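Local coordinates for protein cytochrome P450 268A2 Cyp268A2 (Mycobacterium marinum, PDB 6BLD) that belongs to the haem-thiolate cytochrome P450 family, holding haem within a mainly helical fold and the ligand (3E,5E)-6,10-dimethylundeca-3,5,9-trien-2-one in a pocket beside it, at residues A[113-116]-A[117-120]; A[263-266]-A[267-271]; A[374-377]-A[378-381]; A[380-383]-A[384-388]. All coordinates share one frame; numbering follows the deposited sequence.

Contact 1. Residues A[113-116]-A[117-120]. With HEM (protoporphyrin IX containing Fe), chain B.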
loop_
_atom_site.group_PDB
_atom_site.type_symbol
_atom_site.label_atom_id
_atom_site.label_comp_id
_atom_site.label_asym_id
_atom_site.label_seq_id
_atom_site.Cartn_x
_atom_site.Cartn_y
_atom_site.Cartn_z
ATOM N N LEU A 113 8.351 18.255 -3.701
ATOM C CA LEU A 113 8.977 16.973 -4.010
ATOM C C LEU A 113 8.098 16.121 -4.918
ATOM O O LEU A 113 8.599 15.494 -5.859
ATOM C CB LEU A 113 9.305 16.230 -2.716
ATOM C CG LEU A 113 10.333 16.919 -1.814
ATOM C CD1 LEU A 113 10.798 15.987 -0.707
ATOM C CD2 LEU A 113 11.515 17.422 -2.628
ATOM N N ARG A 114 6.788 16.081 -4.654
ATOM C CA ARG A 114 5.893 15.293 -5.499
ATOM C C ARG A 114 5.901 15.789 -6.940
ATOM O O ARG A 114 5.812 14.984 -7.874
ATOM C CB ARG A 114 4.473 15.315 -4.928
ATOM C CG ARG A 114 3.413 14.738 -5.859
ATOM C CD ARG A 114 2.276 14.077 -5.089
ATOM N NE ARG A 114 1.236 13.585 -5.989
ATOM C CZ ARG A 114 0.265 12.750 -5.632
ATOM N NH1 ARG A 114 0.189 12.303 -4.385
ATOM N NH2 ARG A 114 -0.636 12.358 -6.525
ATOM N N LYS A 115 6.033 17.103 -7.139
ATOM C CA LYS A 115 6.048 17.658 -8.491
ATOM C C LYS A 115 7.234 17.146 -9.301
ATOM O O LYS A 115 7.154 17.064 -10.532
ATOM C CB LYS A 115 6.066 19.187 -8.421
ATOM C CG LYS A 115 6.069 19.889 -9.771
ATOM C CD LYS A 115 4.846 19.519 -10.594
ATOM C CE LYS A 115 4.883 20.184 -11.960
ATOM N NZ LYS A 115 3.716 19.794 -12.798
ATOM N N LEU A 116 8.332 16.783 -8.635
ATOM C CA LEU A 116 9.534 16.371 -9.354
ATOM C C LEU A 116 9.350 15.037 -10.067
ATOM O O LEU A 116 10.036 14.770 -11.060
ATOM C CB LEU A 116 10.719 16.289 -8.391
ATOM C CG LEU A 116 11.017 17.559 -7.592
ATOM C CD1 LEU A 116 11.948 17.251 -6.433
ATOM C CD2 LEU A 116 11.608 18.633 -8.490
ATOM N N VAL A 117 8.444 14.188 -9.583
ATOM C CA VAL A 117 8.257 12.852 -10.132
ATOM C C VAL A 117 6.841 12.607 -10.628
ATOM O O VAL A 117 6.568 11.532 -11.173
ATOM C CB VAL A 117 8.655 11.768 -9.109
ATOM C CG1 VAL A 117 10.077 12.000 -8.614
ATOM C CG2 VAL A 117 7.678 11.754 -7.944
ATOM N N SER A 118 5.932 13.572 -10.473
ATOM C CA SER A 118 4.526 13.325 -10.776
ATOM C C SER A 118 4.252 13.195 -12.270
ATOM O O SER A 118 3.207 12.653 -12.646
ATOM C CB SER A 118 3.658 14.441 -10.191
ATOM O OG SER A 118 3.915 15.677 -10.831
ATOM N N ALA A 119 5.159 13.670 -13.125
ATOM C CA ALA A 119 4.898 13.655 -14.562
ATOM C C ALA A 119 4.856 12.238 -15.122
ATOM O O ALA A 119 4.124 11.978 -16.083
ATOM C CB ALA A 119 5.953 14.482 -15.297
ATOM N N ALA A 120 5.619 11.315 -14.542
ATOM C CA ALA A 120 5.701 9.955 -15.061
ATOM C C ALA A 120 4.494 9.097 -14.702
ATOM O O ALA A 120 4.430 7.942 -15.136
ATOM C CB ALA A 120 6.978 9.279 -14.557
HETATM C CHA HEM B . 0.329 6.929 -1.697
HETATM C CHB HEM B . 3.302 5.186 -5.117
HETATM C CHC HEM B . 0.241 1.497 -5.900
HETATM C CHD HEM B . -2.211 2.807 -1.908
HETATM C C1A HEM B . 1.397 6.790 -2.558
HETATM C C2A HEM B . 2.531 7.686 -2.674
HETATM C C3A HEM B . 3.347 7.208 -3.616
HETATM C C4A HEM B . 2.767 5.985 -4.133
HETATM C CMA HEM B . 4.678 7.844 -4.073
HETATM C CAA HEM B . 2.747 8.977 -1.856
HETATM C CBA HEM B . 1.952 10.104 -2.510
HETATM C CGA HEM B . 1.985 11.333 -1.639
HETATM O O1A HEM B . 1.694 12.442 -2.158
HETATM O O2A HEM B . 2.309 11.207 -0.430
HETATM C C1B HEM B . 2.706 4.075 -5.673
HETATM C C2B HEM B . 3.168 3.369 -6.846
HETATM C C3B HEM B . 2.339 2.354 -7.083
HETATM C C4B HEM B . 1.305 2.367 -6.054
HETATM C CMB HEM B . 4.407 3.727 -7.695
HETATM C CAB HEM B . 2.536 1.381 -8.270
HETATM C CBB HEM B . 1.654 0.434 -8.586
HETATM C C1C HEM B . -0.700 1.532 -4.887
HETATM C C2C HEM B . -1.829 0.632 -4.730
HETATM C C3C HEM B . -2.496 0.998 -3.618
HETATM C C4C HEM B . -1.821 2.143 -3.051
HETATM C CMC HEM B . -2.136 -0.535 -5.698
HETATM C CAC HEM B . -3.773 0.408 -2.975
HETATM C CBC HEM B . -4.564 -0.484 -3.578
HETATM C C1D HEM B . -1.760 4.043 -1.504
HETATM C C2D HEM B . -2.263 4.819 -0.390
HETATM C C3D HEM B . -1.564 5.957 -0.326
HETATM C C4D HEM B . -0.591 5.945 -1.404
HETATM C CMD HEM B . -3.408 4.386 0.552
HETATM C CAD HEM B . -1.759 7.092 0.705
HETATM C CBD HEM B . -2.964 7.936 0.297
HETATM C CGD HEM B . -3.225 9.024 1.307
HETATM O O1D HEM B . -4.223 9.771 1.135
HETATM O O2D HEM B . -2.442 9.146 2.283
HETATM N NA HEM B . 1.576 5.761 -3.465
HETATM N NB HEM B . 1.568 3.437 -5.216
HETATM N NC HEM B . -0.731 2.440 -3.845
HETATM N ND HEM B . -0.743 4.761 -2.099
HETATM FE FE HEM B . 0.268 4.220 -3.798
#

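Contact 2. Residues A[263-266]-A[267-271]. With HEM (protoporphyrin IX containing Fe), chain B.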
loop_
_atom_site.group_PDB
_atom_site.type_symbol
_atom_site.label_atom_id
_atom_site.label_comp_id
_atom_site.label_asym_id
_atom_site.label_seq_id
_atom_site.Cartn_x
_atom_site.Cartn_y
_atom_site.Cartn_z
ATOM N N ASP A 263 4.871 -3.437 -2.923
ATOM C CA ASP A 263 4.105 -4.212 -1.951
ATOM C C ASP A 263 2.606 -4.145 -2.222
ATOM O O ASP A 263 1.912 -5.164 -2.134
ATOM C CB ASP A 263 4.411 -3.720 -0.536
ATOM C CG ASP A 263 5.880 -3.845 -0.178
ATOM O OD1 ASP A 263 6.662 -4.356 -1.009
ATOM O OD2 ASP A 263 6.251 -3.431 0.941
ATOM N N THR A 264 2.089 -2.960 -2.549
ATOM C CA THR A 264 0.646 -2.794 -2.696
ATOM C C THR A 264 0.105 -3.608 -3.867
ATOM O O THR A 264 -0.843 -4.386 -3.711
ATOM C CB THR A 264 0.305 -1.315 -2.874
ATOM O OG1 THR A 264 1.033 -0.792 -3.991
ATOM C CG2 THR A 264 0.671 -0.533 -1.624
ATOM N N THR A 265 0.692 -3.433 -5.054
ATOM C CA THR A 265 0.223 -4.166 -6.226
ATOM C C THR A 265 0.432 -5.665 -6.060
ATOM O O THR A 265 -0.418 -6.467 -6.467
ATOM C CB THR A 265 0.940 -3.661 -7.479
ATOM O OG1 THR A 265 0.868 -2.232 -7.523
ATOM C CG2 THR A 265 0.300 -4.238 -8.738
ATOM N N ARG A 266 1.556 -6.061 -5.459
ATOM C CA ARG A 266 1.838 -7.479 -5.267
ATOM C C ARG A 266 0.767 -8.146 -4.411
ATOM O O ARG A 266 0.328 -9.262 -4.713
ATOM C CB ARG A 266 3.225 -7.648 -4.644
ATOM C CG ARG A 266 3.426 -8.900 -3.812
ATOM C CD ARG A 266 4.795 -8.857 -3.146
ATOM N NE ARG A 266 5.108 -10.075 -2.407
ATOM C CZ ARG A 266 6.344 -10.482 -2.134
ATOM N NH1 ARG A 266 7.385 -9.766 -2.541
ATOM N NH2 ARG A 266 6.542 -11.604 -1.455
ATOM N N GLN A 267 0.317 -7.472 -3.348
ATOM C CA GLN A 267 -0.718 -8.060 -2.505
ATOM C C GLN A 267 -2.074 -8.049 -3.202
ATOM O O GLN A 267 -2.854 -8.998 -3.063
ATOM C CB GLN A 267 -0.799 -7.328 -1.165
ATOM C CG GLN A 267 0.504 -7.294 -0.371
ATOM C CD GLN A 267 1.232 -8.628 -0.342
ATOM O OE1 GLN A 267 0.615 -9.688 -0.231
ATOM N NE2 GLN A 267 2.555 -8.577 -0.428
ATOM N N THR A 268 -2.371 -6.988 -3.957
ATOM C CA THR A 268 -3.642 -6.925 -4.672
ATOM C C THR A 268 -3.756 -8.038 -5.707
ATOM O O THR A 268 -4.852 -8.565 -5.934
ATOM C CB THR A 268 -3.809 -5.556 -5.336
ATOM O OG1 THR A 268 -3.634 -4.523 -4.356
ATOM C CG2 THR A 268 -5.193 -5.420 -5.954
ATOM N N ILE A 269 -2.641 -8.421 -6.332
ATOM C CA ILE A 269 -2.672 -9.518 -7.294
ATOM C C ILE A 269 -2.957 -10.839 -6.590
ATOM O O ILE A 269 -3.765 -11.650 -7.062
ATOM C CB ILE A 269 -1.355 -9.566 -8.091
ATOM C CG1 ILE A 269 -1.238 -8.339 -9.002
ATOM C CG2 ILE A 269 -1.269 -10.846 -8.910
ATOM C CD1 ILE A 269 0.169 -8.077 -9.504
ATOM N N SER A 270 -2.310 -11.076 -5.445
ATOM C CA SER A 270 -2.554 -12.303 -4.692
ATOM C C SER A 270 -3.982 -12.347 -4.160
ATOM O O SER A 270 -4.669 -13.369 -4.283
ATOM C CB SER A 270 -1.551 -12.427 -3.546
ATOM O OG SER A 270 -0.233 -12.574 -4.041
ATOM N N HIS A 271 -4.442 -11.251 -3.552
ATOM C CA HIS A 271 -5.822 -11.197 -3.079
ATOM C C HIS A 271 -6.809 -11.328 -4.232
ATOM O O HIS A 271 -7.899 -11.884 -4.055
ATOM C CB HIS A 271 -6.073 -9.894 -2.316
ATOM C CG HIS A 271 -5.370 -9.817 -0.995
ATOM N ND1 HIS A 271 -5.546 -10.754 -0.001
ATOM C CD2 HIS A 271 -4.497 -8.906 -0.503
ATOM C CE1 HIS A 271 -4.806 -10.429 1.044
ATOM N NE2 HIS A 271 -4.160 -9.311 0.766
HETATM C CHA HEM B . 0.329 6.929 -1.697
HETATM C CHB HEM B . 3.302 5.186 -5.117
HETATM C CHC HEM B . 0.241 1.497 -5.900
HETATM C CHD HEM B . -2.211 2.807 -1.908
HETATM C C1A HEM B . 1.397 6.790 -2.558
HETATM C C2A HEM B . 2.531 7.686 -2.674
HETATM C C3A HEM B . 3.347 7.208 -3.616
HETATM C C4A HEM B . 2.767 5.985 -4.133
HETATM C CMA HEM B . 4.678 7.844 -4.073
HETATM C CAA HEM B . 2.747 8.977 -1.856
HETATM C CBA HEM B . 1.952 10.104 -2.510
HETATM C CGA HEM B . 1.985 11.333 -1.639
HETATM O O1A HEM B . 1.694 12.442 -2.158
HETATM O O2A HEM B . 2.309 11.207 -0.430
HETATM C C1B HEM B . 2.706 4.075 -5.673
HETATM C C2B HEM B . 3.168 3.369 -6.846
HETATM C C3B HEM B . 2.339 2.354 -7.083
HETATM C C4B HEM B . 1.305 2.367 -6.054
HETATM C CMB HEM B . 4.407 3.727 -7.695
HETATM C CAB HEM B . 2.536 1.381 -8.270
HETATM C CBB HEM B . 1.654 0.434 -8.586
HETATM C C1C HEM B . -0.700 1.532 -4.887
HETATM C C2C HEM B . -1.829 0.632 -4.730
HETATM C C3C HEM B . -2.496 0.998 -3.618
HETATM C C4C HEM B . -1.821 2.143 -3.051
HETATM C CMC HEM B . -2.136 -0.535 -5.698
HETATM C CAC HEM B . -3.773 0.408 -2.975
HETATM C CBC HEM B . -4.564 -0.484 -3.578
HETATM C C1D HEM B . -1.760 4.043 -1.504
HETATM C C2D HEM B . -2.263 4.819 -0.390
HETATM C C3D HEM B . -1.564 5.957 -0.326
HETATM C C4D HEM B . -0.591 5.945 -1.404
HETATM C CMD HEM B . -3.408 4.386 0.552
HETATM C CAD HEM B . -1.759 7.092 0.705
HETATM C CBD HEM B . -2.964 7.936 0.297
HETATM C CGD HEM B . -3.225 9.024 1.307
HETATM O O1D HEM B . -4.223 9.771 1.135
HETATM O O2D HEM B . -2.442 9.146 2.283
HETATM N NA HEM B . 1.576 5.761 -3.465
HETATM N NB HEM B . 1.568 3.437 -5.216
HETATM N NC HEM B . -0.731 2.440 -3.845
HETATM N ND HEM B . -0.743 4.761 -2.099
HETATM FE FE HEM B . 0.268 4.220 -3.798
HETATM O O HOH W 1 4.000 -11.360 -0.008
#

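Contact 3. Residues A[374-377]-A[378-381]. With HEM (protoporphyrin IX containing Fe), chain B.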
loop_
_atom_site.group_PDB
_atom_site.type_symbol
_atom_site.label_atom_id
_atom_site.label_comp_id
_atom_site.label_asym_id
_atom_site.label_seq_id
_atom_site.Cartn_x
_atom_site.Cartn_y
_atom_site.Cartn_z
ATOM N N GLY A 374 0.720 6.318 -7.801
ATOM C CA GLY A 374 0.769 5.305 -8.826
ATOM C C GLY A 374 -0.555 4.619 -9.100
ATOM O O GLY A 374 -0.587 3.448 -9.502
ATOM N N ALA A 375 -1.657 5.341 -8.888
ATOM C CA ALA A 375 -2.980 4.749 -9.058
ATOM C C ALA A 375 -3.197 4.296 -10.496
ATOM O O ALA A 375 -3.616 3.160 -10.745
ATOM C CB ALA A 375 -4.056 5.748 -8.632
ATOM N N HIS A 376 -2.904 5.170 -11.461
ATOM C CA HIS A 376 -3.064 4.795 -12.862
ATOM C C HIS A 376 -2.106 3.675 -13.243
ATOM O O HIS A 376 -2.466 2.770 -14.004
ATOM C CB HIS A 376 -2.852 6.013 -13.761
ATOM C CG HIS A 376 -3.648 7.211 -13.349
ATOM N ND1 HIS A 376 -5.027 7.219 -13.337
ATOM C CD2 HIS A 376 -3.261 8.439 -12.930
ATOM C CE1 HIS A 376 -5.453 8.402 -12.930
ATOM N NE2 HIS A 376 -4.402 9.160 -12.677
ATOM N N LEU A 377 -0.878 3.718 -12.718
ATOM C CA LEU A 377 0.082 2.658 -12.998
ATOM C C LEU A 377 -0.358 1.337 -12.380
ATOM O O LEU A 377 -0.225 0.278 -13.003
ATOM C CB LEU A 377 1.464 3.056 -12.484
ATOM C CG LEU A 377 2.588 2.045 -12.704
ATOM C CD1 LEU A 377 3.038 2.068 -14.156
ATOM C CD2 LEU A 377 3.751 2.334 -11.770
ATOM N N ALA A 378 -0.882 1.379 -11.153
ATOM C CA ALA A 378 -1.363 0.160 -10.516
ATOM C C ALA A 378 -2.512 -0.456 -11.302
ATOM O O ALA A 378 -2.536 -1.671 -11.531
ATOM C CB ALA A 378 -1.793 0.450 -9.081
ATOM N N ARG A 379 -3.473 0.371 -11.726
ATOM C CA ARG A 379 -4.608 -0.137 -12.489
ATOM C C ARG A 379 -4.156 -0.773 -13.797
ATOM O O ARG A 379 -4.690 -1.808 -14.209
ATOM C CB ARG A 379 -5.606 0.989 -12.757
ATOM C CG ARG A 379 -6.281 1.524 -11.507
ATOM C CD ARG A 379 -7.162 2.722 -11.818
ATOM N NE ARG A 379 -7.970 3.108 -10.665
ATOM C CZ ARG A 379 -7.972 4.320 -10.122
ATOM N NH1 ARG A 379 -7.211 5.281 -10.630
ATOM N NH2 ARG A 379 -8.741 4.575 -9.070
ATOM N N ALA A 380 -3.168 -0.167 -14.462
ATOM C CA ALA A 380 -2.656 -0.746 -15.700
ATOM C C ALA A 380 -2.008 -2.101 -15.450
ATOM O O ALA A 380 -2.111 -3.011 -16.281
ATOM C CB ALA A 380 -1.664 0.214 -16.359
ATOM N N GLN A 381 -1.339 -2.256 -14.305
ATOM C CA GLN A 381 -0.712 -3.536 -13.985
ATOM C C GLN A 381 -1.755 -4.613 -13.709
ATOM O O GLN A 381 -1.604 -5.758 -14.153
ATOM C CB GLN A 381 0.224 -3.376 -12.788
ATOM C CG GLN A 381 1.451 -2.531 -13.071
ATOM C CD GLN A 381 2.440 -2.553 -11.925
ATOM O OE1 GLN A 381 2.825 -3.617 -11.442
ATOM N NE2 GLN A 381 2.853 -1.373 -11.480
HETATM C CHA HEM B . 0.329 6.929 -1.697
HETATM C CHB HEM B . 3.302 5.186 -5.117
HETATM C CHC HEM B . 0.241 1.497 -5.900
HETATM C CHD HEM B . -2.211 2.807 -1.908
HETATM C C1A HEM B . 1.397 6.790 -2.558
HETATM C C2A HEM B . 2.531 7.686 -2.674
HETATM C C3A HEM B . 3.347 7.208 -3.616
HETATM C C4A HEM B . 2.767 5.985 -4.133
HETATM C CMA HEM B . 4.678 7.844 -4.073
HETATM C CAA HEM B . 2.747 8.977 -1.856
HETATM C CBA HEM B . 1.952 10.104 -2.510
HETATM C CGA HEM B . 1.985 11.333 -1.639
HETATM O O1A HEM B . 1.694 12.442 -2.158
HETATM O O2A HEM B . 2.309 11.207 -0.430
HETATM C C1B HEM B . 2.706 4.075 -5.673
HETATM C C2B HEM B . 3.168 3.369 -6.846
HETATM C C3B HEM B . 2.339 2.354 -7.083
HETATM C C4B HEM B . 1.305 2.367 -6.054
HETATM C CMB HEM B . 4.407 3.727 -7.695
HETATM C CAB HEM B . 2.536 1.381 -8.270
HETATM C CBB HEM B . 1.654 0.434 -8.586
HETATM C C1C HEM B . -0.700 1.532 -4.887
HETATM C C2C HEM B . -1.829 0.632 -4.730
HETATM C C3C HEM B . -2.496 0.998 -3.618
HETATM C C4C HEM B . -1.821 2.143 -3.051
HETATM C CMC HEM B . -2.136 -0.535 -5.698
HETATM C CAC HEM B . -3.773 0.408 -2.975
HETATM C CBC HEM B . -4.564 -0.484 -3.578
HETATM C C1D HEM B . -1.760 4.043 -1.504
HETATM C C2D HEM B . -2.263 4.819 -0.390
HETATM C C3D HEM B . -1.564 5.957 -0.326
HETATM C C4D HEM B . -0.591 5.945 -1.404
HETATM C CMD HEM B . -3.408 4.386 0.552
HETATM C CAD HEM B . -1.759 7.092 0.705
HETATM C CBD HEM B . -2.964 7.936 0.297
HETATM C CGD HEM B . -3.225 9.024 1.307
HETATM O O1D HEM B . -4.223 9.771 1.135
HETATM O O2D HEM B . -2.442 9.146 2.283
HETATM N NA HEM B . 1.576 5.761 -3.465
HETATM N NB HEM B . 1.568 3.437 -5.216
HETATM N NC HEM B . -0.731 2.440 -3.845
HETATM N ND HEM B . -0.743 4.761 -2.099
HETATM FE FE HEM B . 0.268 4.220 -3.798
#

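Contact 4. Residues A[380-383]-A[384-388]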
loop_
_atom_site.group_PDB
_atom_site.type_symbol
_atom_site.label_atom_id
_atom_site.label_comp_id
_atom_site.label_asym_id
_atom_site.label_seq_id
_atom_site.Cartn_x
_atom_site.Cartn_y
_atom_site.Cartn_z
ATOM N N ALA A 380 -3.168 -0.167 -14.462
ATOM C CA ALA A 380 -2.656 -0.746 -15.700
ATOM C C ALA A 380 -2.008 -2.101 -15.450
ATOM O O ALA A 380 -2.111 -3.011 -16.281
ATOM C CB ALA A 380 -1.664 0.214 -16.359
ATOM N N GLN A 381 -1.339 -2.256 -14.305
ATOM C CA GLN A 381 -0.712 -3.536 -13.985
ATOM C C GLN A 381 -1.755 -4.613 -13.709
ATOM O O GLN A 381 -1.604 -5.758 -14.153
ATOM C CB GLN A 381 0.224 -3.376 -12.788
ATOM C CG GLN A 381 1.451 -2.531 -13.071
ATOM C CD GLN A 381 2.440 -2.553 -11.925
ATOM O OE1 GLN A 381 2.825 -3.617 -11.442
ATOM N NE2 GLN A 381 2.853 -1.373 -11.480
ATOM N N LEU A 382 -2.822 -4.261 -12.982
ATOM C CA LEU A 382 -3.850 -5.241 -12.641
ATOM C C LEU A 382 -4.654 -5.652 -13.865
ATOM O O LEU A 382 -5.030 -6.820 -14.001
ATOM C CB LEU A 382 -4.771 -4.692 -11.553
ATOM C CG LEU A 382 -4.064 -4.139 -10.315
ATOM C CD1 LEU A 382 -5.010 -3.297 -9.471
ATOM C CD2 LEU A 382 -3.450 -5.273 -9.505
ATOM N N ARG A 383 -4.947 -4.708 -14.755
ATOM C CA ARG A 383 -5.621 -5.056 -16.003
ATOM C C ARG A 383 -4.776 -6.010 -16.839
ATOM O O ARG A 383 -5.301 -6.951 -17.450
ATOM C CB ARG A 383 -5.940 -3.784 -16.799
ATOM C CG ARG A 383 -7.001 -2.889 -16.169
ATOM C CD ARG A 383 -7.486 -1.833 -17.160
ATOM N NE ARG A 383 -6.374 -1.147 -17.813
ATOM C CZ ARG A 383 -5.876 0.019 -17.413
ATOM N NH1 ARG A 383 -6.389 0.636 -16.359
ATOM N NH2 ARG A 383 -4.861 0.566 -18.070
ATOM N N ALA A 384 -3.462 -5.787 -16.877
ATOM C CA ALA A 384 -2.594 -6.585 -17.732
ATOM C C ALA A 384 -2.360 -7.981 -17.166
ATOM O O ALA A 384 -2.411 -8.966 -17.910
ATOM C CB ALA A 384 -1.260 -5.868 -17.939
ATOM N N ILE A 385 -2.106 -8.089 -15.859
ATOM C CA ILE A 385 -1.753 -9.386 -15.287
ATOM C C ILE A 385 -2.973 -10.299 -15.214
ATOM O O ILE A 385 -2.868 -11.513 -15.422
ATOM C CB ILE A 385 -1.083 -9.207 -13.911
ATOM C CG1 ILE A 385 -0.439 -10.519 -13.454
ATOM C CG2 ILE A 385 -2.073 -8.694 -12.870
ATOM C CD1 ILE A 385 0.717 -10.965 -14.323
ATOM N N PHE A 386 -4.150 -9.737 -14.933
ATOM C CA PHE A 386 -5.345 -10.567 -14.849
ATOM C C PHE A 386 -5.893 -10.907 -16.227
ATOM O O PHE A 386 -6.550 -11.941 -16.389
ATOM C CB PHE A 386 -6.410 -9.876 -13.997
ATOM C CG PHE A 386 -6.176 -10.013 -12.520
ATOM C CD1 PHE A 386 -6.364 -11.230 -11.886
ATOM C CD2 PHE A 386 -5.751 -8.930 -11.768
ATOM C CE1 PHE A 386 -6.141 -11.363 -10.528
ATOM C CE2 PHE A 386 -5.526 -9.057 -10.410
ATOM C CZ PHE A 386 -5.721 -10.274 -9.789
ATOM N N GLY A 387 -5.632 -10.063 -17.225
ATOM C CA GLY A 387 -5.984 -10.424 -18.587
ATOM C C GLY A 387 -5.105 -11.534 -19.129
ATOM O O GLY A 387 -5.574 -12.411 -19.859
ATOM N N GLU A 388 -3.817 -11.517 -18.774
ATOM C CA GLU A 388 -2.910 -12.564 -19.230
ATOM C C GLU A 388 -3.149 -13.875 -18.497
ATOM O O GLU A 388 -2.993 -14.949 -19.088
ATOM C CB GLU A 388 -1.458 -12.119 -19.060
ATOM C CG GLU A 388 -0.999 -11.119 -20.101
ATOM C CD GLU A 388 -1.370 -11.540 -21.510
ATOM O OE1 GLU A 388 -1.227 -12.739 -21.838
ATOM O OE2 GLU A 388 -1.811 -10.673 -22.291
#

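Contact 1. Residues A[113-116]-A[117-120]
Arg114 meets Ser118 and Val117 with its backbone and the root of its side chain, and the haem with the rest. CB points away from 117-120. CG, anti to the backbone N (chi1 170°), passes Ser118 CB at 4.3 Å, and the bend at chi2 then steers the chain toward the cofactor. CD comes to 3.4 Å from HEM O1A, with NE and CZ somewhat farther from it. At the tip, Arg114 NH1 donates to HEM O1A over 2.7 Å (N-H...O 152°), the propionate oxygen lying at the edge of the guanidinium and in its plane. NH1 also bonds to Phe371 O, so two acceptors help fix the rotation of the group. Behind it, Arg114 O takes the N-H of Val117 at 3.2 Å, a step of three residues as the chain runs from helix 109-117 toward the following loop. Ser118 CB packs at 3.2 Å from that same Arg114 O, and Val117 leans on Leu231 and Leu235. His110, one turn earlier, also bonds the haem; the pair matches the His-x-x-x-Arg pattern of P450 helix C. The positive guanidinium probably strengthens its bond and partly balances the negative propionate carboxylate.

Contact 2. Residues A[263-266]-A[267-271]
Thr265 and Ile269 cross obliquely one turn apart, Thr265 CG2 meeting Ile269 CD1 at 3.9 Å, and both side chains pack on Leu382 of helix 375-392. Arg266 and Gln267 behave differently: they run alongside each other in the same direction, with guanidinium and amide planes only 28° apart. The extended arginine carries CG and CD past Gln267 NE2, each 3.5 Å from it, while the glutamine folds at chi2 (-44°) to bring its amide there. One water accepts from Gln267 NE2 at 3.2 Å and, weakly, from Arg266 NH2, tying the two ends together. The other side of the amide is engaged by the backbone of the C-terminal sheet, since Gln267 OE1 bonds to Ile412 N. Thr268 turns its hydroxyl back along the helix, and Thr264 O therefore receives two donors, Thr268 OG1 at 2.9 Å and Thr268 N at 3.0 Å, the hydroxyl from well above the carbonyl plane and the amide closer to it. Thr264 itself points at the porphyrin: its OG1, also bonded to Ala260 O, stands 3.0 Å from HEM C1C, and the side chain touches the bound (3E,5E)-6,10-dimethylundeca-3,5,9-trien-2-one. Thr265 OG1 approaches a haem vinyl group. Ala260 through Thr265 match the Ala-Gly-x-Asp-Thr-Thr signature of the long helix I, which crosses the distal face of the haem in cytochromes P450.

Contact 3. Residues A[374-377]-A[378-381]
The His376 imidazole and the Arg379 guanidinium lie alongside each other and point the same way, their planes 48° apart. His376 ND1 sits at the guanidinium edge, in its plane, 4.0 Å from Arg379 NH1, while Ala375 CB approaches that NH1 obliquely at 3.8 Å. The extended arginine chain passes over Ala375 O, Arg379 CG being 3.2 Å away, before NE pairs with Glu299 in a salt bridge. All this rides on the first turns of the helix that follows the cysteine-ligand loop, helix L of the P450 fold, with Gly374 as its N-cap. Having no side chain, Gly374 can bring CA to 3.7 Å from HEM C2B, and its carbonyl opens the helical bonding by accepting from Ala378 N at 2.7 Å. Ala378 CB then meets the vinyl carbon HEM CBB at 3.5 Å. One turn on, Gln381 crosses Leu377: its NE2 rests 3.6 Å from Leu377 CG, close to the same vinyl. Leu377, with CG anti to its backbone N (chi1 -180°), brings CD2 to 3.8 Å from both Gln381 NE2 and HEM CAB. Leu377 also packs on Ile133 of helix 123-147 and on Thr165 and Met169 of helix 160-170.

Contact 4. Residues A[380-383]-A[384-388]
Phe386 sets one edge of its ring against the backbone of Leu382, with CD2 3.2 Å from Leu382 O and the oxygen in the ring plane. Ring CG stands beside the backbone N (chi1 -79°), which swings the CD2 edge back over the preceding turn; CD2 also brushes Leu382 CB at 4.4 Å. Leu382 O thus has a ring C-H close by as well as the hydrogen bond from Phe386 N. The ring edge probably adds a weak electrostatic attraction to that carbonyl. Ile385 makes a comparable approach one residue earlier: Ile385 CG2 settles 3.2 Å from Gln381 O, the acceptor of Ile385 N at 2.9 Å. Ala384 places CB 3.4 Å from Ala380 O and packs on Ala137 of helix 123-147. Arg383 turns back along the helix: a bend at chi3 (-49°) lays one guanidinium face over Ala380 CA, 3.5 Å from the plane and off toward the rim, while NH2 forms a salt bridge with Glu130. Gly387 N closes the next turn on Arg383 O. Leu382 packs on Val298 and Val302 of helix 290-305 and Phe386 on Leu276, and with helices 123-147, 160-170 and 247-278 all packing against it, 380-388 belongs to the four-helix bundle that forms the core of the P450 fold.

How the contacts relate
Along the chain the contacts come in the order 1, 2, 3, 4. Contact 1 lies on helix 109-117 and the loop after it and stands apart, its centre about 24 Å from that of contact 2 and about 16 Å from that of contact 3, yet all three touch the haem: contact 1 at a propionate, contact 2 through helix 247-278, contact 3 through the start of helix 375-392. Contacts 3 and 4 overlap at Ala380 and Gln381 on helix 375-392, with centres about 10 Å apart. Contact 2 packs on both, through Thr265 against Gln381 and through Ile269 against Leu382 and Phe386. The pairing of helices 247-278 and 375-392 therefore extends from the porphyrin into the helical core.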